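1,3-1,4-beta-glucanase (Hordeum vulgare, PDB 1AQ0) hydrolyses beta-1,4 linkages in mixed-linkage 1,3-1,4-beta-glucans, using a TIM-barrel glycoside hydrolase fold of family 17. Local coordinates at residues S71-N76 / K107-A112; N76-P81 / V114-G119; P153-L158 / T216-H221. All coordinates share one frame; numbering follows the deposited sequence.

Contact 1 (S71-N76 / K107-A112)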
ATOM      1  N   SER A  71      18.649  22.940  20.030  1.00 17.29           N
ATOM      2  CA  SER A  71      19.943  23.457  19.611  1.00 17.68           C
ATOM      3  C   SER A  71      20.495  22.588  18.474  1.00 16.11           C
ATOM      4  O   SER A  71      21.027  23.107  17.488  1.00 16.43           O
ATOM      5  CB  SER A  71      20.907  23.484  20.801  1.00 19.86           C
ATOM      6  OG  SER A  71      22.110  24.158  20.477  1.00 26.79           O
ATOM      7  N   TRP A  72      20.320  21.272  18.590  1.00 14.53           N
ATOM      8  CA  TRP A  72      20.790  20.341  17.565  1.00 13.81           C
ATOM      9  C   TRP A  72      20.080  20.650  16.245  1.00 12.81           C
ATOM     10  O   TRP A  72      20.713  20.727  15.189  1.00 15.00           O
ATOM     11  CB  TRP A  72      20.516  18.891  17.982  1.00 13.06           C
ATOM     12  CG  TRP A  72      21.208  17.875  17.107  1.00 14.85           C
ATOM     13  CD1 TRP A  72      22.470  17.372  17.275  1.00 13.96           C
ATOM     14  CD2 TRP A  72      20.697  17.277  15.901  1.00 14.08           C
ATOM     15  NE1 TRP A  72      22.779  16.510  16.245  1.00 14.22           N
ATOM     16  CE2 TRP A  72      21.710  16.436  15.389  1.00 15.13           C
ATOM     17  CE3 TRP A  72      19.484  17.382  15.201  1.00 15.01           C
ATOM     18  CZ2 TRP A  72      21.550  15.701  14.204  1.00 12.95           C
ATOM     19  CZ3 TRP A  72      19.326  16.651  14.021  1.00 14.05           C
ATOM     20  CH2 TRP A  72      20.357  15.825  13.537  1.00 14.17           C
ATOM     21  N   VAL A  73      18.766  20.844  16.314  1.00 12.64           N
ATOM     22  CA  VAL A  73      17.968  21.160  15.136  1.00 12.40           C
ATOM     23  C   VAL A  73      18.381  22.506  14.539  1.00 12.25           C
ATOM     24  O   VAL A  73      18.524  22.631  13.325  1.00 13.26           O
ATOM     25  CB  VAL A  73      16.452  21.153  15.469  1.00 10.28           C
ATOM     26  CG1 VAL A  73      15.646  21.766  14.341  1.00 10.88           C
ATOM     27  CG2 VAL A  73      15.994  19.731  15.720  1.00  9.07           C
ATOM     28  N   LYS A  74      18.637  23.495  15.391  1.00 14.00           N
ATOM     29  CA  LYS A  74      19.034  24.812  14.912  1.00 12.70           C
ATOM     30  C   LYS A  74      20.377  24.811  14.192  1.00 14.12           C
ATOM     31  O   LYS A  74      20.513  25.423  13.130  1.00 13.55           O
ATOM     32  CB  LYS A  74      19.064  25.824  16.054  1.00 16.70           C
ATOM     33  CG  LYS A  74      19.524  27.195  15.618  1.00 22.34           C
ATOM     34  CD  LYS A  74      19.380  28.214  16.726  1.00 30.06           C
ATOM     35  CE  LYS A  74      19.925  29.559  16.271  1.00 36.35           C
ATOM     36  NZ  LYS A  74      19.032  30.710  16.622  1.00 41.26           N
ATOM     37  N   SER A  75      21.355  24.103  14.755  1.00 12.52           N
ATOM     38  CA  SER A  75      22.696  24.033  14.183  1.00 14.24           C
ATOM     39  C   SER A  75      22.853  23.073  13.010  1.00 11.67           C
ATOM     40  O   SER A  75      23.671  23.302  12.118  1.00 13.34           O
ATOM     41  CB  SER A  75      23.712  23.628  15.264  1.00 15.86           C
ATOM     42  OG  SER A  75      23.654  24.494  16.384  1.00 23.38           O
ATOM     43  N   ASN A  76      22.061  22.012  12.988  1.00 11.74           N
ATOM     44  CA  ASN A  76      22.218  21.016  11.940  1.00 12.61           C
ATOM     45  C   ASN A  76      21.126  20.901  10.894  1.00 13.06           C
ATOM     46  O   ASN A  76      21.338  20.268   9.858  1.00 13.16           O
ATOM     47  CB  ASN A  76      22.492  19.652  12.574  1.00 12.53           C
ATOM     48  CG  ASN A  76      23.713  19.669  13.479  1.00 14.17           C
ATOM     49  OD1 ASN A  76      24.822  19.954  13.031  1.00 14.56           O
ATOM     50  ND2 ASN A  76      23.512  19.377  14.760  1.00 12.47           N
ATOM     51  N   LYS A 107      11.218  12.191  20.552  1.00 14.48           N
ATOM     52  CA  LYS A 107      10.154  13.125  20.926  1.00 15.95           C
ATOM     53  C   LYS A 107      10.690  14.544  20.956  1.00 16.43           C
ATOM     54  O   LYS A 107      10.070  15.462  20.418  1.00 17.18           O
ATOM     55  CB  LYS A 107       9.611  12.809  22.317  1.00 21.42           C
ATOM     56  CG  LYS A 107       8.577  11.706  22.413  1.00 31.27           C
ATOM     57  CD  LYS A 107       8.237  11.482  23.888  1.00 40.51           C
ATOM     58  CE  LYS A 107       6.736  11.430  24.155  1.00 46.16           C
ATOM     59  NZ  LYS A 107       6.141  10.089  23.882  1.00 50.29           N
ATOM     60  N   ASN A 108      11.845  14.720  21.596  1.00 15.26           N
ATOM     61  CA  ASN A 108      12.463  16.038  21.708  1.00 14.74           C
ATOM     62  C   ASN A 108      12.871  16.613  20.358  1.00 13.84           C
ATOM     63  O   ASN A 108      12.672  17.801  20.107  1.00 13.63           O
ATOM     64  CB  ASN A 108      13.655  16.006  22.678  1.00 17.04           C
ATOM     65  CG  ASN A 108      13.224  15.868  24.128  1.00 18.62           C
ATOM     66  OD1 ASN A 108      12.066  16.107  24.464  1.00 21.90           O
ATOM     67  ND2 ASN A 108      14.151  15.487  24.995  1.00 16.47           N
ATOM     68  N   VAL A 109      13.428  15.779  19.481  1.00 12.09           N
ATOM     69  CA  VAL A 109      13.832  16.245  18.153  1.00  9.54           C
ATOM     70  C   VAL A 109      12.568  16.598  17.371  1.00  9.59           C
ATOM     71  O   VAL A 109      12.498  17.630  16.704  1.00  9.83           O
ATOM     72  CB  VAL A 109      14.647  15.168  17.391  1.00  8.74           C
ATOM     73  CG1 VAL A 109      14.952  15.636  15.979  1.00  7.99           C
ATOM     74  CG2 VAL A 109      15.943  14.872  18.131  1.00  9.30           C
ATOM     75  N   HIS A 110      11.553  15.758  17.500  1.00  9.66           N
ATOM     76  CA  HIS A 110      10.288  15.985  16.818  1.00 13.68           C
ATOM     77  C   HIS A 110       9.680  17.327  17.249  1.00 14.35           C
ATOM     78  O   HIS A 110       9.297  18.147  16.410  1.00 14.92           O
ATOM     79  CB  HIS A 110       9.318  14.842  17.124  1.00 16.33           C
ATOM     80  CG  HIS A 110       7.969  15.012  16.491  1.00 20.07           C
ATOM     81  ND1 HIS A 110       6.862  15.313  17.234  1.00 23.15           N
ATOM     82  CD2 HIS A 110       7.644  14.990  15.170  1.00 22.17           C
ATOM     83  CE1 HIS A 110       5.881  15.476  16.362  1.00 24.18           C
ATOM     84  NE2 HIS A 110       6.308  15.289  15.105  1.00 24.31           N
ATOM     85  N   GLY A 111       9.631  17.557  18.559  1.00 16.65           N
ATOM     86  CA  GLY A 111       9.080  18.796  19.079  1.00 16.36           C
ATOM     87  C   GLY A 111       9.810  20.016  18.554  1.00 17.00           C
ATOM     88  O   GLY A 111       9.188  21.020  18.205  1.00 19.36           O
ATOM     89  N   ALA A 112      11.133  19.926  18.477  1.00 17.08           N
ATOM     90  CA  ALA A 112      11.955  21.024  17.986  1.00 16.13           C
ATOM     91  C   ALA A 112      11.687  21.301  16.510  1.00 17.06           C
ATOM     92  O   ALA A 112      11.641  22.460  16.090  1.00 16.72           O
ATOM     93  CB  ALA A 112      13.433  20.718  18.216  1.00 15.23           C
TER
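Val73 and Ala112 meet between two helices of the barrel's outer layer, and their CA atoms, 6.7 Å apart, are the nearest CA pair of the two segments. The working branch of the valine is CG2, which touches Ala112 CB at 3.7 Å. That same methyl lies more loosely by Val109, one helical turn before the alanine, whose CG1 and O are both 4.2 Å from Val73 CG2. The rotation of Val73 explains the reach: CG1 takes the place anti to the backbone N (chi1 168°), which leaves CG2 anti to the carbonyl carbon and directed at the partner helix. Small and beta-branched residues suit this place, because a single methyl bridges the interface while the backbones stay near each other; the side-chain contacts are apolar.

Behind Val73, the 71-76 turn is knit by its own polar groups. Ser71 O accepts from both Ser75 N and Ser75 OG, which approach from opposite faces of the carbonyl plane, the hydroxyl at 3.2 Å from Ser71 O. Asn76 ND2 sits above one face of the Trp72 ring, offset toward its rim, and makes a weak bond to Trp72 O.

Helix 59-64 packs beside the pair, its Leu62 touching both Trp72 and Val109, while Asn108 ND2 bonds to Leu62 O. On the other flank of helix 102-115, Lys107 and His110 pack against helix 145-161.

Contact 2 (N76-P81 / V114-G119)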
ATOM      1  N   ASN A  76      22.061  22.012  12.988  1.00 11.74           N
ATOM      2  CA  ASN A  76      22.218  21.016  11.940  1.00 12.61           C
ATOM      3  C   ASN A  76      21.126  20.901  10.894  1.00 13.06           C
ATOM      4  O   ASN A  76      21.338  20.268   9.858  1.00 13.16           O
ATOM      5  CB  ASN A  76      22.492  19.652  12.574  1.00 12.53           C
ATOM      6  CG  ASN A  76      23.713  19.669  13.479  1.00 14.17           C
ATOM      7  OD1 ASN A  76      24.822  19.954  13.031  1.00 14.56           O
ATOM      8  ND2 ASN A  76      23.512  19.377  14.760  1.00 12.47           N
ATOM      9  N   ILE A  77      19.965  21.497  11.157  1.00 11.32           N
ATOM     10  CA  ILE A  77      18.850  21.453  10.207  1.00 12.65           C
ATOM     11  C   ILE A  77      18.505  22.858   9.700  1.00 12.45           C
ATOM     12  O   ILE A  77      18.621  23.144   8.509  1.00 12.79           O
ATOM     13  CB  ILE A  77      17.576  20.815  10.832  1.00 13.47           C
ATOM     14  CG1 ILE A  77      17.894  19.451  11.456  1.00 15.09           C
ATOM     15  CG2 ILE A  77      16.490  20.660   9.776  1.00 11.38           C
ATOM     16  CD1 ILE A  77      18.402  18.415  10.483  1.00 15.58           C
ATOM     17  N   GLN A  78      18.130  23.748  10.615  1.00 13.95           N
ATOM     18  CA  GLN A  78      17.765  25.113  10.249  1.00 14.03           C
ATOM     19  C   GLN A  78      18.901  25.874   9.582  1.00 15.79           C
ATOM     20  O   GLN A  78      18.661  26.770   8.776  1.00 17.35           O
ATOM     21  CB  GLN A  78      17.291  25.888  11.470  1.00 15.49           C
ATOM     22  CG  GLN A  78      15.988  25.396  12.041  1.00 19.88           C
ATOM     23  CD  GLN A  78      15.582  26.172  13.270  1.00 25.60           C
ATOM     24  OE1 GLN A  78      15.874  25.771  14.398  1.00 25.22           O
ATOM     25  NE2 GLN A  78      14.920  27.302  13.060  1.00 26.62           N
ATOM     26  N   ALA A  79      20.134  25.502   9.906  1.00 15.98           N
ATOM     27  CA  ALA A  79      21.307  26.154   9.339  1.00 16.41           C
ATOM     28  C   ALA A  79      21.511  25.857   7.854  1.00 17.05           C
ATOM     29  O   ALA A  79      22.358  26.473   7.206  1.00 16.95           O
ATOM     30  CB  ALA A  79      22.552  25.760  10.122  1.00 17.80           C
ATOM     31  N   TYR A  80      20.747  24.912   7.314  1.00 16.34           N
ATOM     32  CA  TYR A  80      20.877  24.551   5.901  1.00 15.48           C
ATOM     33  C   TYR A  80      19.523  24.581   5.198  1.00 15.68           C
ATOM     34  O   TYR A  80      18.979  23.536   4.839  1.00 12.98           O
ATOM     35  CB  TYR A  80      21.513  23.160   5.762  1.00 15.76           C
ATOM     36  CG  TYR A  80      22.826  23.020   6.492  1.00 16.98           C
ATOM     37  CD1 TYR A  80      24.014  23.486   5.931  1.00 17.02           C
ATOM     38  CD2 TYR A  80      22.875  22.451   7.764  1.00 16.58           C
ATOM     39  CE1 TYR A  80      25.222  23.388   6.623  1.00 18.44           C
ATOM     40  CE2 TYR A  80      24.073  22.349   8.461  1.00 15.69           C
ATOM     41  CZ  TYR A  80      25.242  22.815   7.887  1.00 16.82           C
ATOM     42  OH  TYR A  80      26.434  22.685   8.568  1.00 21.67           O
ATOM     43  N   PRO A  81      18.990  25.790   4.933  1.00 18.38           N
ATOM     44  CA  PRO A  81      17.693  25.959   4.269  1.00 17.98           C
ATOM     45  C   PRO A  81      17.610  25.453   2.826  1.00 15.38           C
ATOM     46  O   PRO A  81      16.519  25.221   2.319  1.00 18.63           O
ATOM     47  CB  PRO A  81      17.464  27.468   4.359  1.00 15.97           C
ATOM     48  CG  PRO A  81      18.849  28.020   4.294  1.00 15.84           C
ATOM     49  CD  PRO A  81      19.594  27.102   5.230  1.00 17.72           C
ATOM     50  N   VAL A 114       8.886  20.733  14.788  1.00 17.60           N
ATOM     51  CA  VAL A 114       7.571  21.358  14.665  1.00 19.13           C
ATOM     52  C   VAL A 114       7.629  22.861  14.977  1.00 20.25           C
ATOM     53  O   VAL A 114       7.245  23.690  14.151  1.00 19.51           O
ATOM     54  CB  VAL A 114       6.551  20.662  15.591  1.00 18.24           C
ATOM     55  CG1 VAL A 114       5.244  21.444  15.639  1.00 17.46           C
ATOM     56  CG2 VAL A 114       6.302  19.250  15.102  1.00 19.68           C
ATOM     57  N   ALA A 115       8.190  23.201  16.133  1.00 21.56           N
ATOM     58  CA  ALA A 115       8.309  24.590  16.565  1.00 21.14           C
ATOM     59  C   ALA A 115       9.041  25.485  15.568  1.00 20.78           C
ATOM     60  O   ALA A 115       8.780  26.691  15.499  1.00 20.78           O
ATOM     61  CB  ALA A 115       8.996  24.653  17.924  1.00 22.62           C
ATOM     62  N   ALA A 116       9.951  24.895  14.797  1.00 20.14           N
ATOM     63  CA  ALA A 116      10.736  25.640  13.812  1.00 18.36           C
ATOM     64  C   ALA A 116      10.043  25.765  12.459  1.00 18.48           C
ATOM     65  O   ALA A 116      10.550  26.435  11.561  1.00 20.22           O
ATOM     66  CB  ALA A 116      12.104  24.989  13.637  1.00 16.85           C
ATOM     67  N   GLY A 117       8.888  25.119  12.318  1.00 20.03           N
ATOM     68  CA  GLY A 117       8.155  25.163  11.064  1.00 20.83           C
ATOM     69  C   GLY A 117       8.666  24.130  10.075  1.00 21.56           C
ATOM     70  O   GLY A 117       8.463  24.260   8.863  1.00 21.84           O
ATOM     71  N   LEU A 118       9.305  23.088  10.601  1.00 20.91           N
ATOM     72  CA  LEU A 118       9.865  22.016   9.783  1.00 20.37           C
ATOM     73  C   LEU A 118       9.211  20.673  10.101  1.00 20.85           C
ATOM     74  O   LEU A 118       9.826  19.622   9.931  1.00 20.46           O
ATOM     75  CB  LEU A 118      11.379  21.921  10.005  1.00 19.67           C
ATOM     76  CG  LEU A 118      12.214  23.168   9.696  1.00 21.35           C
ATOM     77  CD1 LEU A 118      13.656  22.962  10.163  1.00 17.86           C
ATOM     78  CD2 LEU A 118      12.153  23.488   8.204  1.00 20.77           C
ATOM     79  N   GLY A 119       7.943  20.712  10.506  1.00 21.73           N
ATOM     80  CA  GLY A 119       7.213  19.500  10.844  1.00 20.15           C
ATOM     81  C   GLY A 119       7.055  18.474   9.735  1.00 19.30           C
ATOM     82  O   GLY A 119       6.555  17.374   9.976  1.00 22.29           O
TER
HETATM   83  O   HOH W   1      13.366  26.714  10.188  1.00 57.91           O
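Ile77, Gln78, Ala116 and Leu118 form a small, partly buried contact where helices 66-78 and 102-115 run out into loops on the outer layer of the TIM barrel. Its apolar centre is Leu118 CD1, which lies 3.7 Å from Ile77 CG2 and 3.9 Å from Gln78 CG. The side chains of Ile77 and Leu118 overlap flank to flank, pointing opposite ways, with one methyl of each in touch. The isoleucine offers its CG2 branch, set anti to the backbone N, and the side chain also packs on Phe85 and Val88 of strand 84-92; a beta-branched residue thus serves both Leu118 and the barrel strand.

Gln78 is extended beyond CG, and chi3 (-94°) turns its amide so that Ala116 CB sits over the flat face, 3.7 Å from both CD and NE2 of Gln78. Next to it the chain turns through a Schellman motif at Gly117 (phi 84°), where a CB would press on the carbonyl O of Ala116, which by itself calls for glycine; Gly117 N bonds to Val114 O at 2.8 Å. The turn brings Leu118 round to face Ile77.

A water completes the polar edge, donating to Ala116 O over 3.1 Å and accepting a weak bond from Gln78 NE2. The chemistry is therefore graded: aliphatic packing inside, and at the rim an amide whose hydrocarbon stem joins that packing while its nitrogen is linked to the opposite backbone through solvent.

Contact 3 (P153-L158 / T216-H221)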
ATOM      1  N   PRO A 153       7.246   0.846  22.385  1.00 14.16           N
ATOM      2  CA  PRO A 153       7.149   2.308  22.480  1.00 13.55           C
ATOM      3  C   PRO A 153       7.639   3.027  21.213  1.00 13.54           C
ATOM      4  O   PRO A 153       7.083   4.059  20.831  1.00 15.11           O
ATOM      5  CB  PRO A 153       8.050   2.626  23.670  1.00 15.38           C
ATOM      6  CG  PRO A 153       7.871   1.427  24.543  1.00 15.67           C
ATOM      7  CD  PRO A 153       7.937   0.288  23.564  1.00 13.28           C
ATOM      8  N   VAL A 154       8.687   2.503  20.578  1.00 13.58           N
ATOM      9  CA  VAL A 154       9.222   3.102  19.350  1.00 12.07           C
ATOM     10  C   VAL A 154       8.171   3.051  18.233  1.00 13.74           C
ATOM     11  O   VAL A 154       7.827   4.077  17.645  1.00 13.26           O
ATOM     12  CB  VAL A 154      10.519   2.379  18.891  1.00 13.48           C
ATOM     13  CG1 VAL A 154      10.882   2.766  17.456  1.00 10.84           C
ATOM     14  CG2 VAL A 154      11.666   2.726  19.830  1.00 12.55           C
ATOM     15  N   VAL A 155       7.646   1.856  17.967  1.00 15.60           N
ATOM     16  CA  VAL A 155       6.634   1.655  16.932  1.00 14.83           C
ATOM     17  C   VAL A 155       5.391   2.502  17.222  1.00 15.65           C
ATOM     18  O   VAL A 155       4.821   3.114  16.315  1.00 18.55           O
ATOM     19  CB  VAL A 155       6.259   0.151  16.812  1.00 13.76           C
ATOM     20  CG1 VAL A 155       5.055  -0.030  15.917  1.00 14.87           C
ATOM     21  CG2 VAL A 155       7.442  -0.640  16.255  1.00 15.83           C
ATOM     22  N   GLN A 156       5.006   2.577  18.496  1.00 18.15           N
ATOM     23  CA  GLN A 156       3.841   3.362  18.906  1.00 18.88           C
ATOM     24  C   GLN A 156       4.063   4.853  18.663  1.00 18.18           C
ATOM     25  O   GLN A 156       3.151   5.559  18.238  1.00 20.16           O
ATOM     26  CB  GLN A 156       3.486   3.068  20.370  1.00 21.80           C
ATOM     27  CG  GLN A 156       2.918   1.655  20.566  1.00 29.15           C
ATOM     28  CD  GLN A 156       3.025   1.132  21.997  1.00 35.31           C
ATOM     29  OE1 GLN A 156       3.165   1.903  22.955  1.00 39.20           O
ATOM     30  NE2 GLN A 156       2.957  -0.193  22.147  1.00 33.04           N
ATOM     31  N   PHE A 157       5.287   5.323  18.888  1.00 17.84           N
ATOM     32  CA  PHE A 157       5.620   6.729  18.657  1.00 16.45           C
ATOM     33  C   PHE A 157       5.536   7.021  17.164  1.00 14.09           C
ATOM     34  O   PHE A 157       4.998   8.046  16.752  1.00 14.78           O
ATOM     35  CB  PHE A 157       7.035   7.047  19.178  1.00 16.63           C
ATOM     36  CG  PHE A 157       7.590   8.364  18.684  1.00 19.33           C
ATOM     37  CD1 PHE A 157       7.226   9.563  19.287  1.00 20.15           C
ATOM     38  CD2 PHE A 157       8.461   8.404  17.599  1.00 20.28           C
ATOM     39  CE1 PHE A 157       7.717  10.778  18.814  1.00 16.93           C
ATOM     40  CE2 PHE A 157       8.956   9.616  17.122  1.00 18.27           C
ATOM     41  CZ  PHE A 157       8.582  10.801  17.731  1.00 17.73           C
ATOM     42  N   LEU A 158       6.067   6.101  16.362  1.00 16.36           N
ATOM     43  CA  LEU A 158       6.079   6.235  14.906  1.00 14.95           C
ATOM     44  C   LEU A 158       4.668   6.225  14.340  1.00 13.44           C
ATOM     45  O   LEU A 158       4.353   7.001  13.432  1.00 16.76           O
ATOM     46  CB  LEU A 158       6.908   5.110  14.271  1.00 13.18           C
ATOM     47  CG  LEU A 158       8.381   5.030  14.684  1.00 10.26           C
ATOM     48  CD1 LEU A 158       9.024   3.796  14.084  1.00 11.12           C
ATOM     49  CD2 LEU A 158       9.109   6.284  14.249  1.00 10.36           C
ATOM     50  N   THR A 216       5.158  -7.796   9.926  1.00  8.62           N
ATOM     51  CA  THR A 216       4.366  -8.613  10.841  1.00 11.99           C
ATOM     52  C   THR A 216       4.715  -8.254  12.292  1.00 13.74           C
ATOM     53  O   THR A 216       3.830  -8.021  13.120  1.00 13.26           O
ATOM     54  CB  THR A 216       4.601 -10.115  10.597  1.00  8.85           C
ATOM     55  OG1 THR A 216       4.238 -10.435   9.252  1.00 12.29           O
ATOM     56  CG2 THR A 216       3.752 -10.955  11.532  1.00 10.86           C
ATOM     57  N   ALA A 217       6.007  -8.139  12.574  1.00 13.40           N
ATOM     58  CA  ALA A 217       6.473  -7.803  13.914  1.00 14.84           C
ATOM     59  C   ALA A 217       5.932  -6.455  14.373  1.00 16.39           C
ATOM     60  O   ALA A 217       5.512  -6.309  15.525  1.00 17.42           O
ATOM     61  CB  ALA A 217       7.981  -7.812  13.956  1.00 11.30           C
ATOM     62  N   MET A 218       5.950  -5.472  13.477  1.00 15.27           N
ATOM     63  CA  MET A 218       5.439  -4.139  13.780  1.00 17.74           C
ATOM     64  C   MET A 218       3.937  -4.160  14.052  1.00 17.07           C
ATOM     65  O   MET A 218       3.457  -3.464  14.950  1.00 18.72           O
ATOM     66  CB  MET A 218       5.722  -3.167  12.634  1.00 17.75           C
ATOM     67  CG  MET A 218       7.153  -2.669  12.549  1.00 22.75           C
ATOM     68  SD  MET A 218       7.343  -1.391  11.284  1.00 27.50           S
ATOM     69  CE  MET A 218       7.476  -2.381   9.866  1.00 18.19           C
ATOM     70  N   GLY A 219       3.200  -4.939  13.263  1.00 14.35           N
ATOM     71  CA  GLY A 219       1.760  -5.040  13.427  1.00 16.79           C
ATOM     72  C   GLY A 219       1.381  -5.563  14.798  1.00 17.56           C
ATOM     73  O   GLY A 219       0.385  -5.130  15.380  1.00 20.57           O
ATOM     74  N   LYS A 220       2.200  -6.472  15.322  1.00 20.54           N
ATOM     75  CA  LYS A 220       1.990  -7.073  16.639  1.00 24.35           C
ATOM     76  C   LYS A 220       2.252  -6.090  17.787  1.00 27.44           C
ATOM     77  O   LYS A 220       2.040  -6.424  18.960  1.00 27.23           O
ATOM     78  CB  LYS A 220       2.902  -8.291  16.827  1.00 24.20           C
ATOM     79  CG  LYS A 220       2.594  -9.479  15.937  1.00 28.48           C
ATOM     80  CD  LYS A 220       3.555 -10.619  16.240  1.00 29.75           C
ATOM     81  CE  LYS A 220       3.332 -11.796  15.309  1.00 35.32           C
ATOM     82  NZ  LYS A 220       4.337 -12.875  15.531  1.00 36.11           N
ATOM     83  N   HIS A 221       2.763  -4.904  17.458  1.00 27.02           N
ATOM     84  CA  HIS A 221       3.053  -3.893  18.470  1.00 25.58           C
ATOM     85  C   HIS A 221       2.307  -2.589  18.257  1.00 24.55           C
ATOM     86  O   HIS A 221       2.704  -1.552  18.788  1.00 26.55           O
ATOM     87  CB  HIS A 221       4.555  -3.626  18.552  1.00 24.98           C
ATOM     88  CG  HIS A 221       5.319  -4.712  19.235  1.00 26.42           C
ATOM     89  ND1 HIS A 221       5.609  -4.683  20.585  1.00 26.77           N
ATOM     90  CD2 HIS A 221       5.852  -5.864  18.766  1.00 29.05           C
ATOM     91  CE1 HIS A 221       6.286  -5.764  20.911  1.00 28.62           C
ATOM     92  NE2 HIS A 221       6.449  -6.501  19.825  1.00 29.71           N
TER
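Val155 reaches across to Met218 and His221 with both methyls, one to a side chain and one to backbone oxygens. CG2 lies 4.2 Å from Met218 CG, a loose touch on the stem of the methionine, whose SD and CE lie farther from Val155. CG1, placed anti to the backbone N (chi1 170°), instead meets the carbonyls: it is 3.9 Å from Met218 O and 4.0 Å from His221 O. A compact, beta-branched valine fits here, since its two methyls can address a side chain and two backbone carbonyls together.

Polar groups come near without bonding across the gap. Gln156, on the more exposed side, is extended beyond CG and brings NE2 to 3.6 Å from His221 O, with its CG almost as near to that oxygen. This is van der Waals approach only, and His221 O is buried here with no partner in the model, an unfavourable feature that the nearby amide dipole of Gln156 may partly offset.

Backbone bonds shape the second segment. His221 N bonds to Met218 O at 3.0 Å, a three-residue step back, and the imidazole has Ala217 O at its edge, in the ring plane.

Beneath the contact, Leu158 and Met218 both rest on Leu165 of strand 165-168, and Met218 also touches Val226. Val154 and Phe157 pack on helix 102-115, whereas Ala217 and Lys220 touch the short strand 142-143.

In the fold
Contacts 1 and 2 are successive parts of one interface between helices 66-78 and 102-115, their centres 8 Å apart. They share Asn76, and Val73 O probably accepts a hydrogen bond from Gln78 N at 3.0 Å, so the helix backbone itself joins them. Contact 3 pairs helices 145-161 and 206-219 further round the barrel, its centre about 23 Å from that of contact 1. The two are bridged by helix packing: Lys107 CG of contact 1 meets Phe157 CE1 of contact 3 at 3.8 Å. The nearest atoms of contacts 2 and 3 are about 9 Å apart. All three lie among the outer helices surrounding the parallel strands, as structural packing of the TIM barrel.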